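Long-range contact in protein 1d10 (Caenorhabditis elegans, PDB 1T9F), which is of unknown function but belongs to the SDF2-like MIR family, whose three MIR repeats fold into a beta-trefoil: residues A[112-120]-A[132-143]. Residues are numbered along the deposited sequence; the frame is centred on the assembly and turned at random.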
ATOM      1  N   ASP A 112      -9.282  11.656  -1.031  1.00 27.76           N
ATOM      2  CA  ASP A 112     -10.519  11.523  -0.257  1.00 33.60           C
ATOM      3  C   ASP A 112     -10.423  10.348   0.721  1.00 28.61           C
ATOM      4  O   ASP A 112      -9.366   9.724   0.838  1.00 28.09           O
ATOM      5  CB  ASP A 112     -11.737  11.341  -1.179  1.00 27.91           C
ATOM      6  CG  ASP A 112     -11.654  10.091  -2.042  1.00 30.93           C
ATOM      7  OD1 ASP A 112     -11.103   9.067  -1.587  1.00 32.83           O
ATOM      8  OD2 ASP A 112     -12.169  10.125  -3.180  1.00 35.70           O
ATOM      9  N   THR A 113     -11.519  10.042   1.414  1.00 26.65           N
ATOM     10  CA  THR A 113     -11.536   8.949   2.396  1.00 25.17           C
ATOM     11  C   THR A 113     -11.126   7.591   1.813  1.00 23.58           C
ATOM     12  O   THR A 113     -10.721   6.684   2.547  1.00 20.37           O
ATOM     13  CB  THR A 113     -12.937   8.796   3.056  1.00 21.23           C
ATOM     14  OG1 THR A 113     -13.915   8.478   2.057  1.00 25.42           O
ATOM     15  CG2 THR A 113     -13.336  10.075   3.759  1.00 31.36           C
ATOM     16  N   GLY A 114     -11.243   7.450   0.497  1.00 19.33           N
ATOM     17  CA  GLY A 114     -10.865   6.202  -0.143  1.00 16.23           C
ATOM     18  C   GLY A 114      -9.367   5.925  -0.077  1.00 17.50           C
ATOM     19  O   GLY A 114      -8.930   4.815  -0.388  1.00 21.71           O
ATOM     20  N   ASP A 115      -8.583   6.924   0.322  1.00 14.38           N
ATOM     21  CA  ASP A 115      -7.133   6.779   0.420  1.00 14.69           C
ATOM     22  C   ASP A 115      -6.669   6.341   1.814  1.00 22.75           C
ATOM     23  O   ASP A 115      -5.482   6.059   2.004  1.00 17.00           O
ATOM     24  CB  ASP A 115      -6.419   8.100   0.079  1.00 11.31           C
ATOM     25  CG  ASP A 115      -6.652   8.552  -1.362  1.00 20.68           C
ATOM     26  OD1 ASP A 115      -6.802   7.688  -2.247  1.00 20.93           O
ATOM     27  OD2 ASP A 115      -6.660   9.781  -1.604  1.00 19.47           O
ATOM     28  N   ASP A 116      -7.599   6.289   2.776  1.00 16.29           N
ATOM     29  CA  ASP A 116      -7.269   5.915   4.153  1.00 15.04           C
ATOM     30  C   ASP A 116      -7.105   4.414   4.406  1.00 11.53           C
ATOM     31  O   ASP A 116      -7.964   3.612   4.045  1.00 18.19           O
ATOM     32  CB  ASP A 116      -8.327   6.448   5.135  1.00 21.95           C
ATOM     33  CG  ASP A 116      -8.296   7.966   5.287  1.00 30.84           C
ATOM     34  OD1 ASP A 116      -7.235   8.590   5.049  1.00 24.55           O
ATOM     35  OD2 ASP A 116      -9.345   8.534   5.672  1.00 28.43           O
ATOM     36  N   TRP A 117      -6.002   4.054   5.056  1.00 16.58           N
ATOM     37  CA  TRP A 117      -5.711   2.666   5.399  1.00 16.95           C
ATOM     38  C   TRP A 117      -5.358   2.570   6.884  1.00 23.66           C
ATOM     39  O   TRP A 117      -4.556   3.358   7.388  1.00 20.27           O
ATOM     40  CB  TRP A 117      -4.529   2.131   4.586  1.00 17.98           C
ATOM     41  CG  TRP A 117      -4.762   2.119   3.107  1.00 15.86           C
ATOM     42  CD1 TRP A 117      -4.637   3.174   2.252  1.00 20.12           C
ATOM     43  CD2 TRP A 117      -5.167   1.001   2.308  1.00 17.06           C
ATOM     44  NE1 TRP A 117      -4.934   2.786   0.970  1.00 15.44           N
ATOM     45  CE2 TRP A 117      -5.265   1.458   0.972  1.00 13.01           C
ATOM     46  CE3 TRP A 117      -5.457  -0.338   2.586  1.00 20.42           C
ATOM     47  CZ2 TRP A 117      -5.641   0.622  -0.081  1.00 15.09           C
ATOM     48  CZ3 TRP A 117      -5.831  -1.175   1.534  1.00 25.06           C
ATOM     49  CH2 TRP A 117      -5.920  -0.688   0.216  1.00 21.57           C
ATOM     50  N   THR A 118      -5.960   1.607   7.575  1.00 17.03           N
ATOM     51  CA  THR A 118      -5.688   1.409   8.991  1.00 15.09           C
ATOM     52  C   THR A 118      -4.458   0.535   9.121  1.00 14.33           C
ATOM     53  O   THR A 118      -4.373  -0.522   8.493  1.00 21.35           O
ATOM     54  CB  THR A 118      -6.861   0.709   9.695  1.00 17.86           C
ATOM     55  OG1 THR A 118      -8.042   1.502   9.558  1.00 18.87           O
ATOM     56  CG2 THR A 118      -6.558   0.523  11.178  1.00 25.03           C
ATOM     57  N   VAL A 119      -3.495   0.975   9.915  1.00 14.76           N
ATOM     58  CA  VAL A 119      -2.283   0.195  10.102  1.00 17.24           C
ATOM     59  C   VAL A 119      -2.546  -0.851  11.177  1.00 22.50           C
ATOM     60  O   VAL A 119      -2.911  -0.521  12.305  1.00 19.89           O
ATOM     61  CB  VAL A 119      -1.099   1.068  10.534  1.00 15.87           C
ATOM     62  CG1 VAL A 119       0.175   0.240  10.549  1.00 16.41           C
ATOM     63  CG2 VAL A 119      -0.947   2.246   9.575  1.00 24.06           C
ATOM     64  N   ILE A 120      -2.374  -2.115  10.815  1.00 20.60           N
ATOM     65  CA  ILE A 120      -2.612  -3.192  11.762  1.00 25.88           C
ATOM     66  C   ILE A 120      -1.312  -3.796  12.265  1.00 25.97           C
ATOM     67  O   ILE A 120      -0.755  -4.706  11.650  1.00 28.06           O
ATOM     68  CB  ILE A 120      -3.485  -4.302  11.136  1.00 23.88           C
ATOM     69  CG1 ILE A 120      -4.814  -3.712  10.679  1.00 25.32           C
ATOM     70  CG2 ILE A 120      -3.749  -5.412  12.157  1.00 28.00           C
ATOM     71  CD1 ILE A 120      -5.716  -4.704  10.005  1.00 34.89           C
ATOM     72  N   PHE A 132       3.093  -6.297   9.385  1.00 20.93           N
ATOM     73  CA  PHE A 132       1.840  -5.606   9.600  1.00 24.48           C
ATOM     74  C   PHE A 132       0.899  -5.838   8.437  1.00 24.54           C
ATOM     75  O   PHE A 132       1.290  -6.379   7.404  1.00 23.90           O
ATOM     76  CB  PHE A 132       2.095  -4.097   9.738  1.00 24.29           C
ATOM     77  CG  PHE A 132       2.688  -3.459   8.497  1.00 21.96           C
ATOM     78  CD1 PHE A 132       4.059  -3.518   8.247  1.00 31.49           C
ATOM     79  CD2 PHE A 132       1.869  -2.828   7.563  1.00 21.17           C
ATOM     80  CE1 PHE A 132       4.606  -2.956   7.077  1.00 23.83           C
ATOM     81  CE2 PHE A 132       2.406  -2.268   6.397  1.00 17.41           C
ATOM     82  CZ  PHE A 132       3.771  -2.333   6.154  1.00 16.57           C
ATOM     83  N   LYS A 133      -0.351  -5.443   8.622  1.00 20.08           N
ATOM     84  CA  LYS A 133      -1.334  -5.539   7.564  1.00 21.94           C
ATOM     85  C   LYS A 133      -1.879  -4.127   7.390  1.00 21.91           C
ATOM     86  O   LYS A 133      -1.671  -3.259   8.249  1.00 22.08           O
ATOM     87  CB  LYS A 133      -2.464  -6.499   7.943  1.00 33.16           C
ATOM     88  CG  LYS A 133      -2.046  -7.956   7.969  1.00 25.45           C
ATOM     89  CD  LYS A 133      -3.163  -8.846   8.466  1.00 41.56           C
ATOM     90  CE  LYS A 133      -3.054  -9.097   9.967  1.00 47.49           C
ATOM     91  NZ  LYS A 133      -1.856  -9.921  10.313  1.00 48.62           N
ATOM     92  N   LEU A 134      -2.548  -3.889   6.274  1.00 15.13           N
ATOM     93  CA  LEU A 134      -3.145  -2.592   6.007  1.00 17.30           C
ATOM     94  C   LEU A 134      -4.577  -2.861   5.614  1.00 13.83           C
ATOM     95  O   LEU A 134      -4.844  -3.510   4.604  1.00 22.19           O
ATOM     96  CB  LEU A 134      -2.426  -1.864   4.869  1.00 16.98           C
ATOM     97  CG  LEU A 134      -1.072  -1.220   5.169  1.00 20.49           C
ATOM     98  CD1 LEU A 134      -0.525  -0.610   3.874  1.00 20.54           C
ATOM     99  CD2 LEU A 134      -1.214  -0.144   6.240  1.00 19.18           C
ATOM    100  N   ARG A 135      -5.501  -2.356   6.417  1.00 14.51           N
ATOM    101  CA  ARG A 135      -6.909  -2.572   6.148  1.00 18.83           C
ATOM    102  C   ARG A 135      -7.572  -1.299   5.644  1.00 17.50           C
ATOM    103  O   ARG A 135      -7.566  -0.279   6.329  1.00 18.72           O
ATOM    104  CB  ARG A 135      -7.596  -3.055   7.428  1.00 21.15           C
ATOM    105  CG  ARG A 135      -8.939  -3.705   7.203  1.00 23.17           C
ATOM    106  CD  ARG A 135      -9.511  -4.257   8.519  1.00 24.51           C
ATOM    107  NE  ARG A 135     -10.692  -5.080   8.283  1.00 26.09           N
ATOM    108  CZ  ARG A 135     -11.361  -5.728   9.234  1.00 30.30           C
ATOM    109  NH1 ARG A 135     -10.971  -5.649  10.500  1.00 21.54           N
ATOM    110  NH2 ARG A 135     -12.414  -6.463   8.916  1.00 24.59           N
ATOM    111  N   HIS A 136      -8.145  -1.361   4.445  1.00 15.47           N
ATOM    112  CA  HIS A 136      -8.806  -0.198   3.867  1.00 17.47           C
ATOM    113  C   HIS A 136      -9.900   0.266   4.823  1.00 29.13           C
ATOM    114  O   HIS A 136     -10.806  -0.498   5.167  1.00 23.05           O
ATOM    115  CB  HIS A 136      -9.412  -0.545   2.513  1.00 20.13           C
ATOM    116  CG  HIS A 136      -9.805   0.652   1.705  1.00 28.32           C
ATOM    117  ND1 HIS A 136     -11.062   0.802   1.158  1.00 26.70           N
ATOM    118  CD2 HIS A 136      -9.096   1.743   1.326  1.00 18.85           C
ATOM    119  CE1 HIS A 136     -11.109   1.932   0.473  1.00 26.66           C
ATOM    120  NE2 HIS A 136      -9.929   2.521   0.559  1.00 24.06           N
ATOM    121  N   ALA A 137      -9.810   1.521   5.243  1.00 20.80           N
ATOM    122  CA  ALA A 137     -10.765   2.082   6.181  1.00 26.82           C
ATOM    123  C   ALA A 137     -12.215   2.073   5.707  1.00 31.22           C
ATOM    124  O   ALA A 137     -13.106   1.644   6.440  1.00 26.75           O
ATOM    125  CB  ALA A 137     -10.352   3.496   6.545  1.00 22.75           C
ATOM    126  N   VAL A 138     -12.453   2.542   4.487  1.00 24.58           N
ATOM    127  CA  VAL A 138     -13.808   2.614   3.963  1.00 28.01           C
ATOM    128  C   VAL A 138     -14.474   1.281   3.634  1.00 35.31           C
ATOM    129  O   VAL A 138     -15.654   1.097   3.929  1.00 28.08           O
ATOM    130  CB  VAL A 138     -13.862   3.531   2.726  1.00 24.27           C
ATOM    131  CG1 VAL A 138     -15.234   3.464   2.068  1.00 30.76           C
ATOM    132  CG2 VAL A 138     -13.551   4.960   3.143  1.00 22.61           C
ATOM    133  N   THR A 139     -13.736   0.350   3.032  1.00 35.67           N
ATOM    134  CA  THR A 139     -14.311  -0.947   2.673  1.00 30.59           C
ATOM    135  C   THR A 139     -13.954  -2.086   3.626  1.00 29.07           C
ATOM    136  O   THR A 139     -14.666  -3.084   3.696  1.00 34.19           O
ATOM    137  CB  THR A 139     -13.879  -1.379   1.266  1.00 29.26           C
ATOM    138  OG1 THR A 139     -12.454  -1.507   1.233  1.00 28.82           O
ATOM    139  CG2 THR A 139     -14.326  -0.366   0.233  1.00 26.59           C
ATOM    140  N   GLY A 140     -12.847  -1.949   4.345  1.00 29.90           N
ATOM    141  CA  GLY A 140     -12.436  -2.994   5.269  1.00 26.32           C
ATOM    142  C   GLY A 140     -11.568  -4.073   4.641  1.00 26.34           C
ATOM    143  O   GLY A 140     -11.118  -4.996   5.326  1.00 31.61           O
ATOM    144  N   SER A 141     -11.323  -3.963   3.338  1.00 28.60           N
ATOM    145  CA  SER A 141     -10.511  -4.947   2.632  1.00 23.42           C
ATOM    146  C   SER A 141      -9.046  -4.811   2.994  1.00 28.84           C
ATOM    147  O   SER A 141      -8.542  -3.703   3.194  1.00 23.36           O
ATOM    148  CB  SER A 141     -10.674  -4.789   1.120  1.00 32.10           C
ATOM    149  OG  SER A 141     -12.043  -4.797   0.758  1.00 31.58           O
ATOM    150  N   TYR A 142      -8.366  -5.950   3.075  1.00 23.65           N
ATOM    151  CA  TYR A 142      -6.956  -5.981   3.406  1.00 17.93           C
ATOM    152  C   TYR A 142      -6.123  -5.869   2.132  1.00 23.69           C
ATOM    153  O   TYR A 142      -6.467  -6.451   1.099  1.00 21.29           O
ATOM    154  CB  TYR A 142      -6.622  -7.289   4.113  1.00 21.44           C
ATOM    155  CG  TYR A 142      -7.259  -7.432   5.476  1.00 30.77           C
ATOM    156  CD1 TYR A 142      -6.672  -6.863   6.602  1.00 21.42           C
ATOM    157  CD2 TYR A 142      -8.453  -8.140   5.641  1.00 32.94           C
ATOM    158  CE1 TYR A 142      -7.252  -6.995   7.863  1.00 23.20           C
ATOM    159  CE2 TYR A 142      -9.045  -8.277   6.900  1.00 31.54           C
ATOM    160  CZ  TYR A 142      -8.437  -7.701   8.006  1.00 28.73           C
ATOM    161  OH  TYR A 142      -9.015  -7.820   9.257  1.00 35.08           O
ATOM    162  N   LEU A 143      -5.040  -5.107   2.200  1.00 19.19           N
ATOM    163  CA  LEU A 143      -4.158  -4.962   1.045  1.00 18.10           C
ATOM    164  C   LEU A 143      -3.485  -6.326   0.939  1.00 13.12           C
ATOM    165  O   LEU A 143      -2.848  -6.767   1.894  1.00 15.98           O
ATOM    166  CB  LEU A 143      -3.111  -3.875   1.316  1.00 10.84           C
ATOM    167  CG  LEU A 143      -2.075  -3.629   0.217  1.00 11.79           C
ATOM    168  CD1 LEU A 143      -2.756  -3.025  -0.997  1.00 13.94           C
ATOM    169  CD2 LEU A 143      -0.996  -2.694   0.747  1.00 13.26           C
TER
HETATM  170  O   HOH W   1     -10.555   3.904   2.906  1.00 23.57           O
HETATM  171  O   HOH W   2      -9.775  -0.332   9.011  1.00 34.22           O
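Thr118 and Ile120 pair with Arg135 and Lys133 in an antiparallel hairpin, strand 117-120 against strand 131-136, two neighbouring staves of the six-stranded barrel of this MIR beta-trefoil. Each of the two pairs is closed by reciprocal backbone bonds; Thr118 N reaches Arg135 O at 2.8 Å, and Ile120 N reaches Lys133 O at 2.9 Å. One further backbone hydrogen bond joins Ala137 N to Asp116 O, while water 1 ties Thr113 O and Asp116 O to Val138 N.

The aromatic contact lies on the face shared by Trp117, Val119, Leu134 and His136. The imidazole of His136 turns an edge toward the six-membered ring of Trp117, with the planes at 58°, and His136 CB lies over the same ring, 4.1 Å from its centroid, as a CH-pi contact. With CG anti to the carbonyl carbon (chi1 -62°), the indole runs across toward 132-143, where CZ3 meets Leu143 CB at 3.8 Å; its NE1 is hydrogen-bonded to Leu86 O of strand 85-89. Without the indole, as with an alanine here, the His136 ring would probably lose its aromatic partner, a gap would open beside Leu143, and Leu86 O would be left without this donor.

On the other face, Ile120 CD1 meets the edge of the Tyr142 ring at CE1 (3.5 Å) and also touches Arg135 CB. The extended Arg135 chain passes CG over one face of that ring, toward its rim, and its NE donates a hydrogen bond to Gly140 O, which lies in the guanidinium plane.

His136 is gripped at both nitrogens: ND1 shares a hydrogen bond with Thr139 OG1, while NE2 donates to Gly114 O at 2.7 Å, nearly straight. The oxygen lies in the imidazole plane, but the donor stands 39° out of the carbonyl plane.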